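Local coordinates for SAP-like pentraxin (Limulus polyphemus, PDB 3FLP), which binds two calcium ions per subunit and, as an invertebrate lectin of the pentraxin family assembled into doubly stacked heptamers, probably recognises sugar ligands, at residues L22-T27 with V140-E145; G48-C53 with E157-E162; D165-D170 with V193-E198. All blocks are in the same frame, centred on the assembly; numbering follows the deposited sequence.

Contact 1. Residues L22-T27 with V140-E145; sequences LRFMQT and VVIGQE. With CA (calcium ion), chain O; CA (calcium ion), chain P.
V140 meets F24 at the open end of a short antiparallel ladder between strands 21-24 and 139-142, neighbours in one sheet of the pentraxin beta sandwich. Its carbonyl O accepts from F24 N at 3.0 Å, and its CG1 lies 3.8 Å from CD1 of F24, the two side chains running side by side. Where the strands part, a water takes over the pairing: it accepts from V140 N and donates to the carbonyls of F24 and Q26. V141 sits opposite R23 as a non-hydrogen-bonded pair. Its CG2 touches only the aliphatic part of the arginine, CG, at 4.0 Å; with CG anti to the backbone N (chi1 -174°) and a bend at chi3, the guanidinium leads away from the strand. On the other face of the sheet, I142 forms a hydrogen-bonded pair with L22: I142 N reaches L22 O at 2.9 Å, and L22 N returns a bond to I142 O at 3.2 Å. The I142 CG1 comes to the edge of the F24 ring, 3.7 Å from CE1, while F201 meets this phenylalanine ring from the adjacent strand. Beyond G143 the chain leaves the ladder, and Q144 NE2 is held by P20 O and T14 OG1. E145 then bridges both calcium ions: OE1 binds each at 2.5 Å, and OE2 adds a second bond to one. D59, N60, Q146, D147, E154 and E157 supply further protein ligands. Sharing one carboxylate oxygen between two cations probably favours the ionised glutamate; the ladder holds strand 139-142, and the loop after it carries E145 to the metals.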
# COMPACT_ATOMS: atom_id res chain seq x y z
N LEU A 22 35.78 25.73 -19.68
CA LEU A 22 34.87 24.77 -20.29
C LEU A 22 34.32 25.48 -21.52
O LEU A 22 34.17 26.70 -21.52
CB LEU A 22 33.69 24.46 -19.36
CG LEU A 22 33.91 24.02 -17.91
CD1 LEU A 22 32.57 23.61 -17.30
CD2 LEU A 22 34.88 22.86 -17.87
N ARG A 23 34.05 24.72 -22.57
CA ARG A 23 33.47 25.29 -23.79
C ARG A 23 32.39 24.32 -24.23
O ARG A 23 32.68 23.15 -24.50
CB ARG A 23 34.51 25.45 -24.90
CG ARG A 23 33.96 26.18 -26.13
CD ARG A 23 34.97 26.27 -27.27
NE ARG A 23 35.12 25.00 -27.97
CZ ARG A 23 36.25 24.29 -28.02
NH1 ARG A 23 37.34 24.74 -27.41
NH2 ARG A 23 36.28 23.14 -28.67
N PHE A 24 31.15 24.78 -24.29
CA PHE A 24 30.08 23.90 -24.71
C PHE A 24 30.17 23.58 -26.19
O PHE A 24 30.42 24.46 -27.01
CB PHE A 24 28.73 24.49 -24.34
CG PHE A 24 28.43 24.41 -22.88
CD1 PHE A 24 29.00 25.32 -21.99
CD2 PHE A 24 27.64 23.38 -22.37
CE1 PHE A 24 28.79 25.20 -20.61
CE2 PHE A 24 27.42 23.26 -20.99
CZ PHE A 24 28.00 24.17 -20.11
N MET A 25 30.00 22.30 -26.51
CA MET A 25 30.09 21.81 -27.87
C MET A 25 29.03 22.36 -28.82
O MET A 25 29.32 22.58 -29.99
CB MET A 25 30.04 20.28 -27.88
CG MET A 25 31.20 19.61 -27.15
SD MET A 25 32.79 19.96 -27.95
CE MET A 25 32.67 18.89 -29.38
N GLN A 26 27.82 22.57 -28.32
CA GLN A 26 26.74 23.07 -29.15
C GLN A 26 26.52 24.56 -28.95
O GLN A 26 26.46 25.04 -27.81
CB GLN A 26 25.45 22.29 -28.84
CG GLN A 26 24.25 22.64 -29.71
CD GLN A 26 23.06 21.71 -29.49
OE1 GLN A 26 22.89 21.17 -28.40
NE2 GLN A 26 22.24 21.53 -30.51
N THR A 27 26.42 25.30 -30.05
CA THR A 27 26.18 26.74 -29.95
C THR A 27 24.72 26.97 -29.58
O THR A 27 23.87 26.11 -29.81
CB THR A 27 26.49 27.46 -31.29
OG1 THR A 27 25.61 26.98 -32.32
CG2 THR A 27 27.93 27.22 -31.70
N VAL A 140 29.45 29.23 -25.90
CA VAL A 140 29.55 29.47 -24.47
C VAL A 140 30.83 28.93 -23.83
O VAL A 140 31.17 27.75 -23.99
CB VAL A 140 28.36 28.86 -23.69
CG1 VAL A 140 28.56 29.05 -22.18
CG2 VAL A 140 27.05 29.51 -24.12
N VAL A 141 31.54 29.79 -23.11
CA VAL A 141 32.75 29.41 -22.40
C VAL A 141 32.53 29.74 -20.93
O VAL A 141 31.96 30.79 -20.61
CB VAL A 141 34.00 30.19 -22.89
CG1 VAL A 141 35.10 30.11 -21.85
CG2 VAL A 141 34.51 29.60 -24.20
N ILE A 142 32.98 28.86 -20.04
CA ILE A 142 32.84 29.08 -18.61
C ILE A 142 34.21 29.27 -17.96
O ILE A 142 35.14 28.50 -18.21
CB ILE A 142 32.15 27.87 -17.92
CG1 ILE A 142 30.79 27.59 -18.57
CG2 ILE A 142 31.96 28.16 -16.43
CD1 ILE A 142 29.78 28.69 -18.42
N GLY A 143 34.33 30.30 -17.13
CA GLY A 143 35.58 30.54 -16.43
C GLY A 143 36.56 31.50 -17.07
O GLY A 143 37.53 31.92 -16.43
N GLN A 144 36.33 31.85 -18.33
CA GLN A 144 37.20 32.78 -19.04
C GLN A 144 36.32 33.72 -19.88
O GLN A 144 35.17 33.40 -20.17
CB GLN A 144 38.17 32.04 -19.98
CG GLN A 144 39.13 31.03 -19.33
CD GLN A 144 40.14 31.67 -18.37
OE1 GLN A 144 40.48 32.84 -18.49
NE2 GLN A 144 40.64 30.88 -17.44
N GLU A 145 36.87 34.87 -20.25
CA GLU A 145 36.17 35.86 -21.06
C GLU A 145 36.69 35.74 -22.49
O GLU A 145 37.89 35.87 -22.72
CB GLU A 145 36.47 37.25 -20.49
CG GLU A 145 35.42 38.34 -20.75
CD GLU A 145 35.43 38.87 -22.18
OE1 GLU A 145 36.51 39.31 -22.64
OE2 GLU A 145 34.36 38.85 -22.82
CA CA O . 35.59 39.86 -24.90
CA CA P . 38.94 39.94 -22.89
O HOH W 1 28.76 26.57 -27.06
O HOH W 2 39.70 37.70 -22.73
O HOH W 3 36.12 41.96 -23.98
O HOH W 4 38.16 42.11 -22.36

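Contact 2. Residues G48-C53 with E157-E162; sequences GYIFSC and ESWSGE. With CA (calcium ion), chain P.
Strand 48-53 starts against an irregular run of chain, G48 and W159 lying 4.2 Å apart at their CA atoms, and one backbone bond joins the two: Y49 N gives its hydrogen to E157 O at 3.0 Å. The same oxygen lies at the edge of the Y49 ring, in its plane, 3.2 Å from CD1. CB and CG of E157 pass obliquely by the same side of the ring, CB 3.7 Å from Y49 CD1. The glutamate chain is extended beyond CG (chi2 176°), which carries its carboxylate past the tyrosine to a calcium ion: OE1 binds the metal at 2.4 Å, and OE2 accepts from a water that is itself a calcium ligand. D147, E145 and E154 share this ion. Deeper in the fold, W159 is clasped on both faces. I50 CG1 makes a CH-pi contact 3.8 Å from the centroid of the five-membered ring, 8° off its normal, and G161 N lies over the opposite face. The CA of G48 adjoins the indole edge. A buried indole, packed between I50 and the backbone at G161, and a metal-bound carboxylate thus lie on the same short run, tying the calcium site to the sandwich core.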
# COMPACT_ATOMS: atom_id res chain seq x y z
N GLY A 48 35.77 38.60 -11.99
CA GLY A 48 36.01 37.42 -12.80
C GLY A 48 34.76 37.17 -13.63
O GLY A 48 33.65 37.42 -13.16
N TYR A 49 34.93 36.69 -14.86
CA TYR A 49 33.78 36.41 -15.72
C TYR A 49 33.47 34.92 -15.68
O TYR A 49 34.35 34.09 -15.92
CB TYR A 49 34.06 36.87 -17.15
CG TYR A 49 34.16 38.36 -17.24
CD1 TYR A 49 35.30 39.03 -16.82
CD2 TYR A 49 33.06 39.12 -17.65
CE1 TYR A 49 35.35 40.43 -16.78
CE2 TYR A 49 33.09 40.51 -17.62
CZ TYR A 49 34.24 41.16 -17.19
OH TYR A 49 34.27 42.53 -17.14
N ILE A 50 32.22 34.61 -15.37
CA ILE A 50 31.78 33.22 -15.24
C ILE A 50 31.22 32.62 -16.52
O ILE A 50 31.73 31.63 -17.03
CB ILE A 50 30.72 33.11 -14.12
CG1 ILE A 50 31.32 33.62 -12.81
CG2 ILE A 50 30.26 31.67 -13.97
CD1 ILE A 50 30.32 33.75 -11.69
N PHE A 51 30.16 33.23 -17.03
CA PHE A 51 29.49 32.78 -18.25
C PHE A 51 29.76 33.77 -19.39
O PHE A 51 29.39 34.93 -19.31
CB PHE A 51 27.98 32.66 -17.95
CG PHE A 51 27.15 32.12 -19.09
CD1 PHE A 51 26.75 32.95 -20.13
CD2 PHE A 51 26.73 30.79 -19.09
CE1 PHE A 51 25.93 32.46 -21.15
CE2 PHE A 51 25.91 30.30 -20.10
CZ PHE A 51 25.51 31.13 -21.13
N SER A 52 30.42 33.29 -20.44
CA SER A 52 30.77 34.11 -21.59
C SER A 52 30.20 33.54 -22.89
O SER A 52 30.47 32.39 -23.24
CB SER A 52 32.30 34.21 -21.69
OG SER A 52 32.72 34.74 -22.94
N CYS A 53 29.41 34.35 -23.59
CA CYS A 53 28.81 33.93 -24.86
C CYS A 53 29.28 34.84 -25.99
O CYS A 53 29.17 36.06 -25.91
CB CYS A 53 27.29 33.98 -24.77
SG CYS A 53 26.48 33.46 -26.30
N GLU A 157 40.72 38.60 -16.36
CA GLU A 157 39.26 38.50 -16.48
C GLU A 157 38.76 37.08 -16.19
O GLU A 157 37.57 36.80 -16.31
CB GLU A 157 38.82 38.95 -17.87
CG GLU A 157 39.18 40.40 -18.17
CD GLU A 157 38.83 40.82 -19.59
OE1 GLU A 157 39.16 40.08 -20.53
OE2 GLU A 157 38.23 41.91 -19.78
N SER A 158 39.68 36.19 -15.80
CA SER A 158 39.31 34.82 -15.50
C SER A 158 38.62 34.71 -14.15
O SER A 158 38.73 35.60 -13.30
CB SER A 158 40.54 33.91 -15.51
OG SER A 158 41.35 34.15 -14.38
N TRP A 159 37.90 33.61 -13.94
CA TRP A 159 37.22 33.38 -12.68
C TRP A 159 37.69 32.05 -12.11
O TRP A 159 37.59 31.02 -12.77
CB TRP A 159 35.70 33.32 -12.88
CG TRP A 159 34.95 33.24 -11.58
CD1 TRP A 159 34.58 34.29 -10.78
CD2 TRP A 159 34.49 32.06 -10.93
NE1 TRP A 159 33.93 33.83 -9.67
CE2 TRP A 159 33.85 32.46 -9.73
CE3 TRP A 159 34.55 30.69 -11.23
CZ2 TRP A 159 33.28 31.55 -8.83
CZ3 TRP A 159 33.98 29.77 -10.34
CH2 TRP A 159 33.35 30.21 -9.16
N SER A 160 38.21 32.08 -10.89
CA SER A 160 38.68 30.87 -10.24
C SER A 160 37.75 30.51 -9.09
O SER A 160 37.25 31.39 -8.39
CB SER A 160 40.11 31.06 -9.73
OG SER A 160 41.00 31.20 -10.82
N GLY A 161 37.53 29.21 -8.90
CA GLY A 161 36.66 28.75 -7.85
C GLY A 161 36.01 27.45 -8.28
O GLY A 161 36.47 26.81 -9.22
N GLU A 162 34.94 27.06 -7.60
CA GLU A 162 34.24 25.83 -7.95
C GLU A 162 32.84 26.18 -8.45
O GLU A 162 32.20 27.12 -7.97
CB GLU A 162 34.18 24.91 -6.72
CG GLU A 162 35.58 24.57 -6.20
CD GLU A 162 35.59 23.76 -4.91
OE1 GLU A 162 34.51 23.52 -4.33
OE2 GLU A 162 36.68 23.36 -4.47
CA CA P . 38.94 39.94 -22.89
O HOH W 4 38.16 42.11 -22.36
O HOH W 2 39.70 37.70 -22.73

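Contact 3. Residues D165-D170 with V193-E198; sequences DLQVWD and VISWME
W196 CG is anti to the backbone N (chi1 -168°), which lays the indole against the backbone of D165 and L166, midway along strand 161-169, while Q167 folds back at chi2 (-64°) to bring its amide against the tryptophan backbone. One indole face receives the backbone nitrogens of D165 and L166, with D165 N 3.2 Å from W196 CD1; M197 SD lies over the opposite face, and W196 NE1 bonds to V7 O. The Q167 amide stands almost perpendicular to the indole plane (85°). Its NE2 donates to D165 OD1 at 2.7 Å along a nearly straight path, and its OE1 accepts a weak bond from W196 N at 3.5 Å and a further bond from G191 N. A water joins Q167 NE2 to S195 OG and W196 O. Toward the other end, a classic beta bulge sets V193 and I194 opposite V168, whose O accepts both N-H groups from one side of its carbonyl plane, at 2.9 Å from V193 N and 3.2 Å from I194 N. Held mainly by D165 OD1 and G191 N, the Q167 amide probably keeps one orientation; D165, also salt-bridged to R188 and R39, is probably kept ionised.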
# COMPACT_ATOMS: atom_id res chain seq x y z
N ASP A 165 25.90 22.72 -10.97
CA ASP A 165 24.48 22.91 -11.22
C ASP A 165 24.17 24.12 -12.12
O ASP A 165 23.30 24.93 -11.80
CB ASP A 165 23.75 23.04 -9.88
CG ASP A 165 22.33 22.50 -9.91
OD1 ASP A 165 21.81 22.19 -11.00
OD2 ASP A 165 21.73 22.40 -8.82
N LEU A 166 24.88 24.23 -13.24
CA LEU A 166 24.65 25.32 -14.19
C LEU A 166 23.38 25.02 -14.99
O LEU A 166 23.30 24.00 -15.67
CB LEU A 166 25.83 25.47 -15.15
CG LEU A 166 25.61 26.39 -16.36
CD1 LEU A 166 25.49 27.86 -15.90
CD2 LEU A 166 26.79 26.22 -17.33
N GLN A 167 22.40 25.91 -14.89
CA GLN A 167 21.14 25.74 -15.60
C GLN A 167 20.81 27.03 -16.36
O GLN A 167 20.80 28.11 -15.77
CB GLN A 167 20.02 25.42 -14.61
CG GLN A 167 20.32 24.27 -13.64
CD GLN A 167 20.50 22.92 -14.33
OE1 GLN A 167 20.11 22.74 -15.49
NE2 GLN A 167 21.07 21.96 -13.62
N VAL A 168 20.53 26.90 -17.65
CA VAL A 168 20.23 28.04 -18.51
C VAL A 168 18.91 27.88 -19.26
O VAL A 168 18.68 26.85 -19.90
CB VAL A 168 21.36 28.26 -19.55
CG1 VAL A 168 21.07 29.50 -20.41
CG2 VAL A 168 22.72 28.40 -18.83
N TRP A 169 18.06 28.90 -19.19
CA TRP A 169 16.75 28.93 -19.86
C TRP A 169 16.73 30.12 -20.82
O TRP A 169 17.38 31.13 -20.57
CB TRP A 169 15.62 29.15 -18.84
CG TRP A 169 15.33 28.01 -17.92
CD1 TRP A 169 14.40 27.03 -18.10
CD2 TRP A 169 15.92 27.77 -16.64
NE1 TRP A 169 14.37 26.19 -17.01
CE2 TRP A 169 15.29 26.63 -16.09
CE3 TRP A 169 16.91 28.42 -15.89
CZ2 TRP A 169 15.62 26.12 -14.83
CZ3 TRP A 169 17.25 27.91 -14.64
CH2 TRP A 169 16.60 26.77 -14.12
N ASP A 170 15.98 30.00 -21.92
CA ASP A 170 15.90 31.12 -22.86
C ASP A 170 14.64 31.94 -22.55
O ASP A 170 13.94 32.43 -23.45
CB ASP A 170 15.90 30.60 -24.30
CG ASP A 170 14.69 29.75 -24.63
OD1 ASP A 170 14.04 29.22 -23.72
OD2 ASP A 170 14.41 29.58 -25.84
N VAL A 193 17.99 25.36 -22.26
CA VAL A 193 19.06 25.72 -23.18
C VAL A 193 20.29 24.90 -22.79
O VAL A 193 20.88 24.21 -23.61
CB VAL A 193 19.37 27.23 -23.10
CG1 VAL A 193 20.52 27.58 -24.01
CG2 VAL A 193 18.13 28.03 -23.48
N ILE A 194 20.68 25.00 -21.52
CA ILE A 194 21.81 24.24 -20.99
C ILE A 194 21.38 23.58 -19.69
O ILE A 194 20.88 24.25 -18.78
CB ILE A 194 23.04 25.13 -20.68
CG1 ILE A 194 23.71 25.59 -21.98
CG2 ILE A 194 24.05 24.35 -19.85
CD1 ILE A 194 24.94 26.46 -21.76
N SER A 195 21.55 22.27 -19.61
CA SER A 195 21.22 21.52 -18.41
C SER A 195 22.54 20.89 -17.97
O SER A 195 23.15 20.14 -18.72
CB SER A 195 20.19 20.43 -18.71
OG SER A 195 19.94 19.65 -17.54
N TRP A 196 22.98 21.23 -16.76
CA TRP A 196 24.25 20.74 -16.23
C TRP A 196 24.49 19.25 -16.43
O TRP A 196 23.68 18.42 -16.03
CB TRP A 196 24.35 21.08 -14.74
CG TRP A 196 25.73 20.87 -14.16
CD1 TRP A 196 26.05 20.20 -13.01
CD2 TRP A 196 26.96 21.41 -14.66
NE1 TRP A 196 27.39 20.31 -12.76
CE2 TRP A 196 27.98 21.05 -13.75
CE3 TRP A 196 27.30 22.18 -15.78
CZ2 TRP A 196 29.31 21.42 -13.93
CZ3 TRP A 196 28.62 22.55 -15.96
CH2 TRP A 196 29.61 22.18 -15.04
N MET A 197 25.61 18.93 -17.06
CA MET A 197 26.01 17.55 -17.33
C MET A 197 25.13 16.81 -18.35
O MET A 197 25.28 15.60 -18.53
CB MET A 197 26.08 16.76 -16.02
CG MET A 197 27.05 17.35 -14.98
SD MET A 197 28.74 17.62 -15.60
CE MET A 197 29.37 15.90 -15.72
N GLU A 198 24.20 17.52 -18.99
CA GLU A 198 23.36 16.90 -20.01
C GLU A 198 23.68 17.52 -21.37
O GLU A 198 23.20 17.06 -22.40
CB GLU A 198 21.86 17.07 -19.70
CG GLU A 198 21.42 16.39 -18.40
CD GLU A 198 19.90 16.27 -18.27
OE1 GLU A 198 19.18 17.23 -18.61
OE2 GLU A 198 19.42 15.21 -17.82
O HOH W 5 21.19 19.04 -15.03

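From the N terminus, strand 21-24 waits more than a hundred residues for its partner, so contact 1 closes a long, strand-rich loop when 139-142 arrives. Contact 2 opens within that loop at 48-53 and closes after it at 157-162; the two therefore cross. They are joined directly, since strand 139-142 also pairs with 48-55, and both supply glutamates to one calcium ion. Contact 3 follows in series: 165-170 continues the strand begun in contact 2 and meets 193-198 in the opposing sheet, closing a short loop that holds helix 175-182. F24 against L166 and I194, and F51 against V168, pack the two sheets together between these contacts.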